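Local coordinates for protein 5'-Methylthioadenosine Nucleosidase (Arabidopsis thaliana, PDB 2H8G) that is a nucleosidase-type member of the phosphorylase superfamily and binds adenine in a pocket of its mixed alpha/beta fold, at residues K123-G128 / K221-L226; R24-V29 / K70-N75; V136-R141 / G203-Y208. All coordinates share one frame; numbering follows the deposited sequence.

Interaction 1 (K123-G128 / K221-L226); sequences KGANIG and KAVTDL. With ADE (adenine), chain C.
Val223, on strand 217-226, meets the loop 123-128 through both its backbone and its side chain. Its carbonyl O receives the amide of Gly128 in a nearly linear bond (N to O 2.8 Å, N-H...O 175°) that lies in the carbonyl plane. The CB of Val223 also lies against Asn126 O at 3.5 Å. With CG1 anti to the backbone N (chi1 -178°), CG2 is left to approach Ala125 CB, while CG1 turns to the CD1 of Ile127. The CB of Thr224 points away from the loop, and its OG1 lies in the adenine pocket, where it donates to Asp225 OD1 at 2.8 Å, meeting that oxygen nearly along its C-O axis. The Thr224 carbonyl group, by contrast, lies against Ile127 CD1. Asp225 likewise has two sides to its role. Its CA is touched by Ile127 CD1 at 3.3 Å, whereas its carboxylate reaches the base: OD2 accepts a bond from adenine N6 (2.9 Å, 170°), and OD1 stands 2.6 Å from N7. Leu226 then ends the contact. Its CG packs on the Ile127 tip, CD1, at 3.8 Å as the two side chains cross at a slant, and its CD2 reaches Ala125 O. Helix 233-259 adds Phe237 beside Thr224 and Thr233 beside Asp225. The chemistry is thus divided: apolar contacts and one straight backbone hydrogen bond join the face bearing Val223 to the loop, while the hydroxyl of Thr224 probably helps fix the rotation of the carboxylate, which accepts from N6 of adenine and lies beside N7.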
ATOM      1  N   LYS A 123     -16.917 -21.537   7.029  1.00 27.32           N
ATOM      2  CA  LYS A 123     -17.222 -20.415   7.909  1.00 27.34           C
ATOM      3  C   LYS A 123     -18.631 -19.881   7.682  1.00 25.49           C
ATOM      4  O   LYS A 123     -19.026 -18.869   8.272  1.00 26.83           O
ATOM      5  CB  LYS A 123     -16.208 -19.285   7.707  1.00 26.57           C
ATOM      6  CG  LYS A 123     -14.800 -19.633   8.157  1.00 31.98           C
ATOM      7  CD  LYS A 123     -14.780 -19.994   9.634  1.00 34.84           C
ATOM      8  CE  LYS A 123     -13.386 -20.379  10.090  1.00 37.30           C
ATOM      9  NZ  LYS A 123     -12.433 -19.246   9.964  1.00 40.86           N
ATOM     10  N   GLY A 124     -19.375 -20.560   6.814  1.00 25.05           N
ATOM     11  CA  GLY A 124     -20.742 -20.167   6.534  1.00 25.68           C
ATOM     12  C   GLY A 124     -20.958 -19.297   5.313  1.00 24.16           C
ATOM     13  O   GLY A 124     -22.065 -18.814   5.098  1.00 26.67           O
ATOM     14  N   ALA A 125     -19.923 -19.092   4.507  1.00 22.81           N
ATOM     15  CA  ALA A 125     -20.071 -18.262   3.316  1.00 24.00           C
ATOM     16  C   ALA A 125     -20.611 -19.055   2.132  1.00 22.78           C
ATOM     17  O   ALA A 125     -20.282 -20.228   1.949  1.00 23.50           O
ATOM     18  CB  ALA A 125     -18.730 -17.629   2.946  1.00 22.28           C
ATOM     19  N   ASN A 126     -21.454 -18.403   1.340  1.00 22.35           N
ATOM     20  CA  ASN A 126     -22.037 -19.003   0.146  1.00 23.05           C
ATOM     21  C   ASN A 126     -21.886 -18.017  -1.007  1.00 21.93           C
ATOM     22  O   ASN A 126     -21.876 -16.808  -0.796  1.00 21.12           O
ATOM     23  CB  ASN A 126     -23.522 -19.309   0.364  1.00 25.26           C
ATOM     24  CG  ASN A 126     -23.747 -20.406   1.384  1.00 29.08           C
ATOM     25  OD1 ASN A 126     -23.271 -21.528   1.219  1.00 32.37           O
ATOM     26  ND2 ASN A 126     -24.477 -20.087   2.444  1.00 32.76           N
ATOM     27  N   ILE A 127     -21.763 -18.535  -2.222  1.00 21.45           N
ATOM     28  CA  ILE A 127     -21.635 -17.685  -3.397  1.00 22.18           C
ATOM     29  C   ILE A 127     -22.844 -16.754  -3.449  1.00 21.61           C
ATOM     30  O   ILE A 127     -23.982 -17.194  -3.279  1.00 22.75           O
ATOM     31  CB  ILE A 127     -21.601 -18.527  -4.691  1.00 23.43           C
ATOM     32  CG1 ILE A 127     -20.373 -19.439  -4.689  1.00 25.59           C
ATOM     33  CG2 ILE A 127     -21.591 -17.615  -5.915  1.00 25.14           C
ATOM     34  CD1 ILE A 127     -19.059 -18.696  -4.724  1.00 25.72           C
ATOM     35  N   GLY A 128     -22.594 -15.468  -3.668  1.00 21.12           N
ATOM     36  CA  GLY A 128     -23.685 -14.515  -3.747  1.00 21.31           C
ATOM     37  C   GLY A 128     -23.963 -13.749  -2.469  1.00 20.53           C
ATOM     38  O   GLY A 128     -24.635 -12.722  -2.501  1.00 22.25           O
ATOM     39  N   LYS A 221     -18.771  -6.916   1.330  1.00 16.44           N
ATOM     40  CA  LYS A 221     -17.986  -7.865   0.551  1.00 16.07           C
ATOM     41  C   LYS A 221     -18.861  -8.992   0.025  1.00 16.23           C
ATOM     42  O   LYS A 221     -19.446  -9.755   0.796  1.00 16.77           O
ATOM     43  CB  LYS A 221     -16.847  -8.411   1.422  1.00 17.51           C
ATOM     44  CG  LYS A 221     -15.838  -7.328   1.841  1.00 17.35           C
ATOM     45  CD  LYS A 221     -14.925  -6.920   0.685  1.00 16.70           C
ATOM     46  CE  LYS A 221     -14.176  -5.615   0.987  1.00 16.68           C
ATOM     47  NZ  LYS A 221     -13.097  -5.346  -0.010  1.00 17.00           N
ATOM     48  N   ALA A 222     -18.947  -9.072  -1.301  1.00 16.15           N
ATOM     49  CA  ALA A 222     -19.776 -10.064  -1.975  1.00 17.14           C
ATOM     50  C   ALA A 222     -18.955 -11.268  -2.437  1.00 15.25           C
ATOM     51  O   ALA A 222     -17.990 -11.128  -3.191  1.00 16.19           O
ATOM     52  CB  ALA A 222     -20.478  -9.414  -3.157  1.00 16.98           C
ATOM     53  N   VAL A 223     -19.358 -12.451  -1.981  1.00 15.85           N
ATOM     54  CA  VAL A 223     -18.657 -13.696  -2.293  1.00 16.50           C
ATOM     55  C   VAL A 223     -18.836 -14.198  -3.719  1.00 16.88           C
ATOM     56  O   VAL A 223     -19.943 -14.546  -4.133  1.00 18.12           O
ATOM     57  CB  VAL A 223     -19.086 -14.816  -1.313  1.00 17.67           C
ATOM     58  CG1 VAL A 223     -18.319 -16.101  -1.604  1.00 16.68           C
ATOM     59  CG2 VAL A 223     -18.827 -14.372   0.120  1.00 19.53           C
ATOM     60  N   THR A 224     -17.731 -14.239  -4.455  1.00 17.43           N
ATOM     61  CA  THR A 224     -17.736 -14.714  -5.840  1.00 17.32           C
ATOM     62  C   THR A 224     -17.171 -16.122  -5.977  1.00 20.27           C
ATOM     63  O   THR A 224     -17.387 -16.789  -6.986  1.00 20.09           O
ATOM     64  CB  THR A 224     -16.903 -13.800  -6.762  1.00 19.25           C
ATOM     65  OG1 THR A 224     -15.619 -13.551  -6.169  1.00 18.85           O
ATOM     66  CG2 THR A 224     -17.623 -12.485  -7.003  1.00 20.75           C
ATOM     67  N   ASP A 225     -16.444 -16.576  -4.964  1.00 18.46           N
ATOM     68  CA  ASP A 225     -15.841 -17.898  -5.030  1.00 17.53           C
ATOM     69  C   ASP A 225     -15.606 -18.467  -3.643  1.00 18.32           C
ATOM     70  O   ASP A 225     -15.466 -17.719  -2.672  1.00 17.90           O
ATOM     71  CB  ASP A 225     -14.511 -17.830  -5.789  1.00 18.58           C
ATOM     72  CG  ASP A 225     -13.567 -16.786  -5.223  1.00 21.03           C
ATOM     73  OD1 ASP A 225     -13.816 -15.582  -5.426  1.00 21.13           O
ATOM     74  OD2 ASP A 225     -12.574 -17.167  -4.565  1.00 21.68           O
ATOM     75  N   LEU A 226     -15.573 -19.794  -3.557  1.00 20.13           N
ATOM     76  CA  LEU A 226     -15.340 -20.466  -2.282  1.00 20.22           C
ATOM     77  C   LEU A 226     -13.909 -20.998  -2.266  1.00 21.45           C
ATOM     78  O   LEU A 226     -13.559 -21.920  -3.007  1.00 20.90           O
ATOM     79  CB  LEU A 226     -16.352 -21.601  -2.089  1.00 21.00           C
ATOM     80  CG  LEU A 226     -17.816 -21.149  -2.086  1.00 20.55           C
ATOM     81  CD1 LEU A 226     -18.724 -22.365  -1.911  1.00 23.83           C
ATOM     82  CD2 LEU A 226     -18.050 -20.137  -0.976  1.00 24.85           C
TER
HETATM   83  N9  ADE C 701     -11.558 -11.560  -4.818  1.00 21.70           N
HETATM   84  C8  ADE C 701     -12.456 -12.495  -5.201  1.00 22.24           C
HETATM   85  N7  ADE C 701     -12.142 -13.751  -4.805  1.00 21.37           N
HETATM   86  C5  ADE C 701     -10.963 -13.593  -4.127  1.00 19.54           C
HETATM   87  C6  ADE C 701     -10.074 -14.500  -3.442  1.00 21.85           C
HETATM   88  N6  ADE C 701     -10.330 -15.802  -3.381  1.00 20.62           N
HETATM   89  N1  ADE C 701      -8.912 -13.961  -2.838  1.00 19.92           N
HETATM   90  C2  ADE C 701      -8.662 -12.612  -2.912  1.00 20.55           C
HETATM   91  N3  ADE C 701      -9.461 -11.672  -3.547  1.00 20.76           N
HETATM   92  C4  ADE C 701     -10.585 -12.239  -4.122  1.00 19.72           C

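Interaction 2 (R24-V29 / K70-N75); sequences RPISSV and KDLRIN
This is a parallel beta pairing at the start of two strands, in which Ser28 and Val29 of strand 28-32 lie beside Arg73 and Ile74 of strand 72-78. Three backbone hydrogen bonds join them: Arg73 N to Ser27 O (2.8 Å), Val29 N to Arg73 O (3.0 Å) and Asn75 N to Val29 O (2.9 Å). Between them the CA-H of Ser28 adds a contact to Arg73 O. The pairing belongs to the mixed sheet of the phosphorylase-superfamily fold, where strand 28-32 runs parallel to 72-78 on one flank and to 110-119 on the other. Ser28 and Arg73 turn their CB atoms to the same face; Arg73 then carries its extended chain away from the neighbour. On the opposite face lie Val29 and Ile74. At the first residue of its strand, Leu72 has CG anti to its own carbonyl carbon (chi1 -73°), and this brings CD2 across to Ile26, where it touches CG2 at 3.7 Å and crowds the carbonyl O at 3.1 Å. Ile259 of helix 233-259 packs on both of these side chains. Where the two segments separate, before the strands pair, a water donates to Ile26 O and, at 2.7 Å, to Asp71 O, linking two carbonyls that cannot bond each other.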
ATOM      1  N   ARG A  24     -24.512  16.169  13.492  1.00 33.61           N
ATOM      2  CA  ARG A  24     -25.558  16.290  12.485  1.00 34.45           C
ATOM      3  C   ARG A  24     -25.651  15.038  11.622  1.00 34.26           C
ATOM      4  O   ARG A  24     -24.781  14.168  11.675  1.00 33.50           O
ATOM      5  CB  ARG A  24     -25.275  17.502  11.590  1.00 36.82           C
ATOM      6  CG  ARG A  24     -24.969  18.780  12.355  1.00 38.13           C
ATOM      7  CD  ARG A  24     -24.660  19.935  11.413  1.00 39.31           C
ATOM      8  NE  ARG A  24     -24.414  21.174  12.146  1.00 39.81           N
ATOM      9  CZ  ARG A  24     -23.343  21.409  12.896  1.00 39.73           C
ATOM     10  NH1 ARG A  24     -23.218  22.567  13.528  1.00 40.93           N
ATOM     11  NH2 ARG A  24     -22.385  20.497  13.004  1.00 42.23           N
ATOM     12  N   PRO A  25     -26.718  14.930  10.815  1.00 33.05           N
ATOM     13  CA  PRO A  25     -26.892  13.765   9.946  1.00 32.74           C
ATOM     14  C   PRO A  25     -25.748  13.638   8.941  1.00 32.26           C
ATOM     15  O   PRO A  25     -25.163  14.636   8.520  1.00 31.43           O
ATOM     16  CB  PRO A  25     -28.223  14.046   9.252  1.00 34.61           C
ATOM     17  CG  PRO A  25     -28.970  14.849  10.273  1.00 34.50           C
ATOM     18  CD  PRO A  25     -27.909  15.798  10.767  1.00 34.45           C
ATOM     19  N   ILE A  26     -25.432  12.401   8.573  1.00 31.35           N
ATOM     20  CA  ILE A  26     -24.385  12.129   7.601  1.00 30.99           C
ATOM     21  C   ILE A  26     -24.729  12.901   6.333  1.00 30.11           C
ATOM     22  O   ILE A  26     -25.885  12.916   5.911  1.00 31.10           O
ATOM     23  CB  ILE A  26     -24.324  10.621   7.286  1.00 29.86           C
ATOM     24  CG1 ILE A  26     -23.892   9.858   8.539  1.00 30.22           C
ATOM     25  CG2 ILE A  26     -23.379  10.362   6.123  1.00 30.75           C
ATOM     26  CD1 ILE A  26     -24.034   8.359   8.425  1.00 29.54           C
ATOM     27  N   SER A  27     -23.737  13.545   5.728  1.00 29.73           N
ATOM     28  CA  SER A  27     -23.987  14.322   4.520  1.00 31.00           C
ATOM     29  C   SER A  27     -23.204  13.845   3.305  1.00 30.07           C
ATOM     30  O   SER A  27     -23.602  14.104   2.169  1.00 30.73           O
ATOM     31  CB  SER A  27     -23.681  15.801   4.771  1.00 31.33           C
ATOM     32  OG  SER A  27     -22.307  15.998   5.057  1.00 34.49           O
ATOM     33  N   SER A  28     -22.095  13.147   3.534  1.00 29.57           N
ATOM     34  CA  SER A  28     -21.286  12.661   2.426  1.00 28.96           C
ATOM     35  C   SER A  28     -20.740  11.265   2.681  1.00 27.15           C
ATOM     36  O   SER A  28     -20.313  10.943   3.789  1.00 25.45           O
ATOM     37  CB  SER A  28     -20.122  13.618   2.154  1.00 31.25           C
ATOM     38  OG  SER A  28     -19.207  13.640   3.237  1.00 34.71           O
ATOM     39  N   VAL A  29     -20.757  10.445   1.637  1.00 25.92           N
ATOM     40  CA  VAL A  29     -20.264   9.079   1.717  1.00 25.67           C
ATOM     41  C   VAL A  29     -19.336   8.827   0.543  1.00 24.20           C
ATOM     42  O   VAL A  29     -19.614   9.256  -0.575  1.00 23.72           O
ATOM     43  CB  VAL A  29     -21.417   8.058   1.631  1.00 25.91           C
ATOM     44  CG1 VAL A  29     -20.864   6.637   1.714  1.00 26.24           C
ATOM     45  CG2 VAL A  29     -22.427   8.316   2.737  1.00 28.59           C
ATOM     46  N   LYS A  70     -31.115  12.003  -2.452  1.00 41.99           N
ATOM     47  CA  LYS A  70     -31.818  12.529  -1.292  1.00 41.80           C
ATOM     48  C   LYS A  70     -30.956  13.553  -0.566  1.00 41.06           C
ATOM     49  O   LYS A  70     -30.547  14.553  -1.154  1.00 41.65           O
ATOM     50  CB  LYS A  70     -32.203  11.392  -0.342  1.00 43.00           C
ATOM     51  CG  LYS A  70     -33.158  10.380  -0.959  1.00 45.19           C
ATOM     52  CD  LYS A  70     -33.474   9.246  -0.000  1.00 46.25           C
ATOM     53  CE  LYS A  70     -34.366   8.206  -0.660  1.00 46.84           C
ATOM     54  NZ  LYS A  70     -34.662   7.061   0.246  1.00 48.76           N
ATOM     55  N   ASP A  71     -30.670  13.300   0.705  1.00 39.98           N
ATOM     56  CA  ASP A  71     -29.866  14.222   1.499  1.00 39.95           C
ATOM     57  C   ASP A  71     -28.411  13.779   1.635  1.00 38.57           C
ATOM     58  O   ASP A  71     -27.712  14.201   2.556  1.00 39.41           O
ATOM     59  CB  ASP A  71     -30.479  14.380   2.893  1.00 42.45           C
ATOM     60  CG  ASP A  71     -31.954  14.738   2.845  1.00 44.64           C
ATOM     61  OD1 ASP A  71     -32.770  13.869   2.465  1.00 45.93           O
ATOM     62  OD2 ASP A  71     -32.299  15.891   3.181  1.00 47.32           O
ATOM     63  N   LEU A  72     -27.952  12.936   0.716  1.00 35.93           N
ATOM     64  CA  LEU A  72     -26.578  12.449   0.769  1.00 34.03           C
ATOM     65  C   LEU A  72     -25.771  12.694  -0.496  1.00 33.35           C
ATOM     66  O   LEU A  72     -26.241  12.452  -1.608  1.00 33.40           O
ATOM     67  CB  LEU A  72     -26.557  10.945   1.066  1.00 34.43           C
ATOM     68  CG  LEU A  72     -26.885  10.447   2.473  1.00 34.97           C
ATOM     69  CD1 LEU A  72     -26.924   8.924   2.466  1.00 36.32           C
ATOM     70  CD2 LEU A  72     -25.840  10.949   3.457  1.00 36.97           C
ATOM     71  N   ARG A  73     -24.547  13.177  -0.315  1.00 32.63           N
ATOM     72  CA  ARG A  73     -23.644  13.394  -1.432  1.00 33.22           C
ATOM     73  C   ARG A  73     -22.946  12.050  -1.571  1.00 31.25           C
ATOM     74  O   ARG A  73     -22.417  11.525  -0.593  1.00 32.33           O
ATOM     75  CB  ARG A  73     -22.616  14.478  -1.104  1.00 36.53           C
ATOM     76  CG  ARG A  73     -23.184  15.887  -1.049  1.00 41.15           C
ATOM     77  CD  ARG A  73     -22.104  16.896  -0.684  1.00 45.43           C
ATOM     78  NE  ARG A  73     -22.560  18.274  -0.852  1.00 49.76           N
ATOM     79  CZ  ARG A  73     -22.872  18.819  -2.023  1.00 50.96           C
ATOM     80  NH1 ARG A  73     -22.777  18.104  -3.137  1.00 52.32           N
ATOM     81  NH2 ARG A  73     -23.279  20.081  -2.086  1.00 52.10           N
ATOM     82  N   ILE A  74     -22.963  11.484  -2.769  1.00 30.03           N
ATOM     83  CA  ILE A  74     -22.331  10.191  -2.986  1.00 29.63           C
ATOM     84  C   ILE A  74     -21.135  10.289  -3.914  1.00 29.39           C
ATOM     85  O   ILE A  74     -21.241  10.782  -5.035  1.00 29.80           O
ATOM     86  CB  ILE A  74     -23.321   9.173  -3.584  1.00 30.37           C
ATOM     87  CG1 ILE A  74     -24.547   9.047  -2.680  1.00 31.56           C
ATOM     88  CG2 ILE A  74     -22.638   7.817  -3.747  1.00 31.27           C
ATOM     89  CD1 ILE A  74     -25.605   8.114  -3.217  1.00 32.64           C
ATOM     90  N   ASN A  75     -19.993   9.813  -3.433  1.00 28.61           N
ATOM     91  CA  ASN A  75     -18.775   9.815  -4.222  1.00 28.71           C
ATOM     92  C   ASN A  75     -18.310   8.370  -4.341  1.00 27.66           C
ATOM     93  O   ASN A  75     -18.364   7.614  -3.374  1.00 29.75           O
ATOM     94  CB  ASN A  75     -17.692  10.658  -3.539  1.00 29.55           C
ATOM     95  CG  ASN A  75     -18.017  12.142  -3.541  1.00 31.75           C
ATOM     96  OD1 ASN A  75     -18.020  12.792  -2.494  1.00 35.06           O
ATOM     97  ND2 ASN A  75     -18.288  12.685  -4.721  1.00 33.36           N
TER
HETATM   98  O   HOH W   1     -27.601  15.310   5.010  1.00 49.14           O
HETATM   99  O   HOH W   2     -17.302  12.778   0.772  1.00 36.63           O

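Interaction 3 (V136-R141 / G203-Y208); sequences VVFHDR and GAAVAY
The end of strand 130-138 meets the first turns of helix 203-212 here, in the buried layer where this alpha/beta fold sets a helix across its sheet; the short axes run 111° apart and approach to 7.4 Å. Ala204 is the hub. Its CB sits over the centre of the Phe138 ring, 3.4 Å from the centroid and 9° off the normal, an almost perpendicular CH-pi contact. Phe138 brings its ring there with chi1 near -72°, CG lying beside its backbone N, and the far end of the ring carries on to Ala205, whose CB is 4.3 Å from CZ. The opposite face is taken by Arg141, in the loop that follows the strand, with NE 3.4 Å above the ring plane toward its rim, so the aromatic ring is sandwiched between a methyl and a guanidinium. Val136 fits in beside them: CG2, anti to its backbone N, pushes on Ala204 N at 3.4 Å and on Ala204 CA at a tight 3.5 Å, and CG1 meets the CB of Ala207 at 3.6 Å, about a turn further along the helix. Gly203 N is hydrogen-bonded to Asp200, a residue of the adenine pocket, and Ala205 and Tyr208 pack on Val93 of the second subunit. Small alanine methyls thus let the helix come close to the strand; the guanidinium, also bonded to Gly152 O and a cation-pi partner of Tyr151, would, if anything, draw ring electron density toward itself, so dispersion and close fit probably account for most of the hold on Ala204.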
ATOM      1  N   VAL A 136     -10.937  -6.577  10.352  1.00 17.96           N
ATOM      2  CA  VAL A 136     -10.095  -6.947   9.231  1.00 16.85           C
ATOM      3  C   VAL A 136      -8.635  -7.112   9.625  1.00 18.16           C
ATOM      4  O   VAL A 136      -8.151  -6.456  10.541  1.00 18.44           O
ATOM      5  CB  VAL A 136     -10.223  -5.878   8.122  1.00 19.02           C
ATOM      6  CG1 VAL A 136      -9.705  -4.533   8.633  1.00 18.71           C
ATOM      7  CG2 VAL A 136      -9.493  -6.325   6.875  1.00 19.01           C
ATOM      8  N   VAL A 137      -7.948  -8.007   8.927  1.00 15.86           N
ATOM      9  CA  VAL A 137      -6.539  -8.283   9.168  1.00 16.96           C
ATOM     10  C   VAL A 137      -5.837  -8.551   7.841  1.00 15.34           C
ATOM     11  O   VAL A 137      -6.498  -8.714   6.810  1.00 16.48           O
ATOM     12  CB  VAL A 137      -6.348  -9.554  10.043  1.00 18.93           C
ATOM     13  CG1 VAL A 137      -6.961  -9.345  11.414  1.00 19.01           C
ATOM     14  CG2 VAL A 137      -6.982 -10.763   9.364  1.00 18.29           C
ATOM     15  N   PHE A 138      -4.504  -8.574   7.878  1.00 16.51           N
ATOM     16  CA  PHE A 138      -3.683  -8.916   6.706  1.00 16.81           C
ATOM     17  C   PHE A 138      -3.160 -10.327   6.965  1.00 17.94           C
ATOM     18  O   PHE A 138      -2.851 -10.663   8.108  1.00 18.65           O
ATOM     19  CB  PHE A 138      -2.426  -8.045   6.571  1.00 16.87           C
ATOM     20  CG  PHE A 138      -2.674  -6.629   6.141  1.00 16.38           C
ATOM     21  CD1 PHE A 138      -2.834  -5.626   7.083  1.00 16.77           C
ATOM     22  CD2 PHE A 138      -2.675  -6.287   4.792  1.00 17.64           C
ATOM     23  CE1 PHE A 138      -2.981  -4.296   6.694  1.00 17.96           C
ATOM     24  CE2 PHE A 138      -2.824  -4.962   4.391  1.00 17.84           C
ATOM     25  CZ  PHE A 138      -2.974  -3.965   5.342  1.00 19.94           C
ATOM     26  N   HIS A 139      -3.040 -11.142   5.922  1.00 15.97           N
ATOM     27  CA  HIS A 139      -2.484 -12.483   6.097  1.00 17.31           C
ATOM     28  C   HIS A 139      -1.139 -12.645   5.393  1.00 17.72           C
ATOM     29  O   HIS A 139      -0.501 -13.689   5.520  1.00 19.64           O
ATOM     30  CB  HIS A 139      -3.452 -13.577   5.613  1.00 16.54           C
ATOM     31  CG  HIS A 139      -3.994 -13.358   4.233  1.00 16.92           C
ATOM     32  ND1 HIS A 139      -3.268 -13.603   3.085  1.00 20.21           N
ATOM     33  CD2 HIS A 139      -5.209 -12.928   3.824  1.00 13.05           C
ATOM     34  CE1 HIS A 139      -4.018 -13.331   2.028  1.00 15.51           C
ATOM     35  NE2 HIS A 139      -5.198 -12.920   2.450  1.00 19.61           N
ATOM     36  N   ASP A 140      -0.685 -11.617   4.675  1.00 15.25           N
ATOM     37  CA  ASP A 140       0.582 -11.715   3.956  1.00 16.00           C
ATOM     38  C   ASP A 140       1.666 -10.712   4.346  1.00 14.84           C
ATOM     39  O   ASP A 140       2.571 -10.429   3.558  1.00 17.14           O
ATOM     40  CB  ASP A 140       0.328 -11.641   2.443  1.00 15.36           C
ATOM     41  CG  ASP A 140      -0.137 -10.267   1.985  1.00 17.90           C
ATOM     42  OD1 ASP A 140      -0.576  -9.457   2.830  1.00 18.27           O
ATOM     43  OD2 ASP A 140      -0.075 -10.008   0.759  1.00 18.53           O
ATOM     44  N   ARG A 141       1.581 -10.165   5.556  1.00 15.18           N
ATOM     45  CA  ARG A 141       2.616  -9.242   6.022  1.00 15.34           C
ATOM     46  C   ARG A 141       3.204  -9.939   7.239  1.00 17.73           C
ATOM     47  O   ARG A 141       2.892  -9.605   8.383  1.00 19.48           O
ATOM     48  CB  ARG A 141       2.023  -7.880   6.401  1.00 16.24           C
ATOM     49  CG  ARG A 141       1.129  -7.289   5.321  1.00 15.20           C
ATOM     50  CD  ARG A 141       1.008  -5.775   5.460  1.00 15.71           C
ATOM     51  NE  ARG A 141       0.594  -5.374   6.796  1.00 14.76           N
ATOM     52  CZ  ARG A 141       0.477  -4.105   7.175  1.00 16.58           C
ATOM     53  NH1 ARG A 141       0.741  -3.133   6.307  1.00 17.02           N
ATOM     54  NH2 ARG A 141       0.120  -3.806   8.416  1.00 17.03           N
ATOM     55  N   GLY A 203      -9.230  -4.606   1.554  1.00 14.13           N
ATOM     56  CA  GLY A 203      -9.820  -4.249   2.837  1.00 15.78           C
ATOM     57  C   GLY A 203      -8.971  -3.721   3.979  1.00 15.05           C
ATOM     58  O   GLY A 203      -9.196  -2.613   4.473  1.00 15.35           O
ATOM     59  N   ALA A 204      -7.995  -4.504   4.409  1.00 16.19           N
ATOM     60  CA  ALA A 204      -7.163  -4.099   5.535  1.00 16.06           C
ATOM     61  C   ALA A 204      -6.377  -2.816   5.292  1.00 16.79           C
ATOM     62  O   ALA A 204      -6.049  -2.103   6.244  1.00 17.22           O
ATOM     63  CB  ALA A 204      -6.219  -5.234   5.921  1.00 16.61           C
ATOM     64  N   ALA A 205      -6.066  -2.528   4.029  1.00 15.78           N
ATOM     65  CA  ALA A 205      -5.315  -1.327   3.684  1.00 14.88           C
ATOM     66  C   ALA A 205      -6.247  -0.124   3.747  1.00 14.93           C
ATOM     67  O   ALA A 205      -5.856   0.955   4.195  1.00 15.69           O
ATOM     68  CB  ALA A 205      -4.712  -1.461   2.288  1.00 16.68           C
ATOM     69  N   VAL A 206      -7.484  -0.305   3.292  1.00 15.31           N
ATOM     70  CA  VAL A 206      -8.452   0.783   3.348  1.00 15.48           C
ATOM     71  C   VAL A 206      -8.695   1.107   4.823  1.00 16.38           C
ATOM     72  O   VAL A 206      -8.773   2.279   5.204  1.00 17.04           O
ATOM     73  CB  VAL A 206      -9.791   0.388   2.680  1.00 15.51           C
ATOM     74  CG1 VAL A 206     -10.807   1.525   2.825  1.00 17.39           C
ATOM     75  CG2 VAL A 206      -9.561   0.082   1.200  1.00 16.93           C
ATOM     76  N   ALA A 207      -8.803   0.070   5.655  1.00 16.98           N
ATOM     77  CA  ALA A 207      -9.030   0.269   7.088  1.00 15.46           C
ATOM     78  C   ALA A 207      -7.834   0.961   7.732  1.00 14.98           C
ATOM     79  O   ALA A 207      -8.002   1.797   8.623  1.00 17.91           O
ATOM     80  CB  ALA A 207      -9.299  -1.070   7.773  1.00 16.34           C
ATOM     81  N   TYR A 208      -6.627   0.620   7.287  1.00 14.77           N
ATOM     82  CA  TYR A 208      -5.423   1.245   7.825  1.00 15.84           C
ATOM     83  C   TYR A 208      -5.471   2.761   7.612  1.00 17.03           C
ATOM     84  O   TYR A 208      -5.261   3.539   8.544  1.00 17.03           O
ATOM     85  CB  TYR A 208      -4.175   0.671   7.148  1.00 16.45           C
ATOM     86  CG  TYR A 208      -2.898   1.317   7.621  1.00 17.33           C
ATOM     87  CD1 TYR A 208      -2.403   1.064   8.900  1.00 19.23           C
ATOM     88  CD2 TYR A 208      -2.210   2.218   6.814  1.00 17.98           C
ATOM     89  CE1 TYR A 208      -1.259   1.695   9.363  1.00 20.83           C
ATOM     90  CE2 TYR A 208      -1.059   2.858   7.271  1.00 18.74           C
ATOM     91  CZ  TYR A 208      -0.593   2.589   8.547  1.00 19.50           C
ATOM     92  OH  TYR A 208       0.540   3.208   9.016  1.00 21.29           O
TER

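How the interactions relate
Following the chain from the N terminus, interaction 2 comes first, closing a 40-residue excursion that holds helix 36-45 and strand 63-69 and pairing strand 28-32 with 72-78. It is complete before the other two open. Interaction 1 then starts in the loop after strand 110-119 and closes only at strand 217-226; within that span, interaction 3 opens on strand 130-138 and closes on helix 203-212, so these two are nested and none cross. All three reach the same mixed sheet. Interactions 1 and 3 touch, Lys221 NZ lying 4.2 Å from Gly203 N, whereas interaction 2 sits across the chain's centre, its own centre about 29 Å from that of interaction 1.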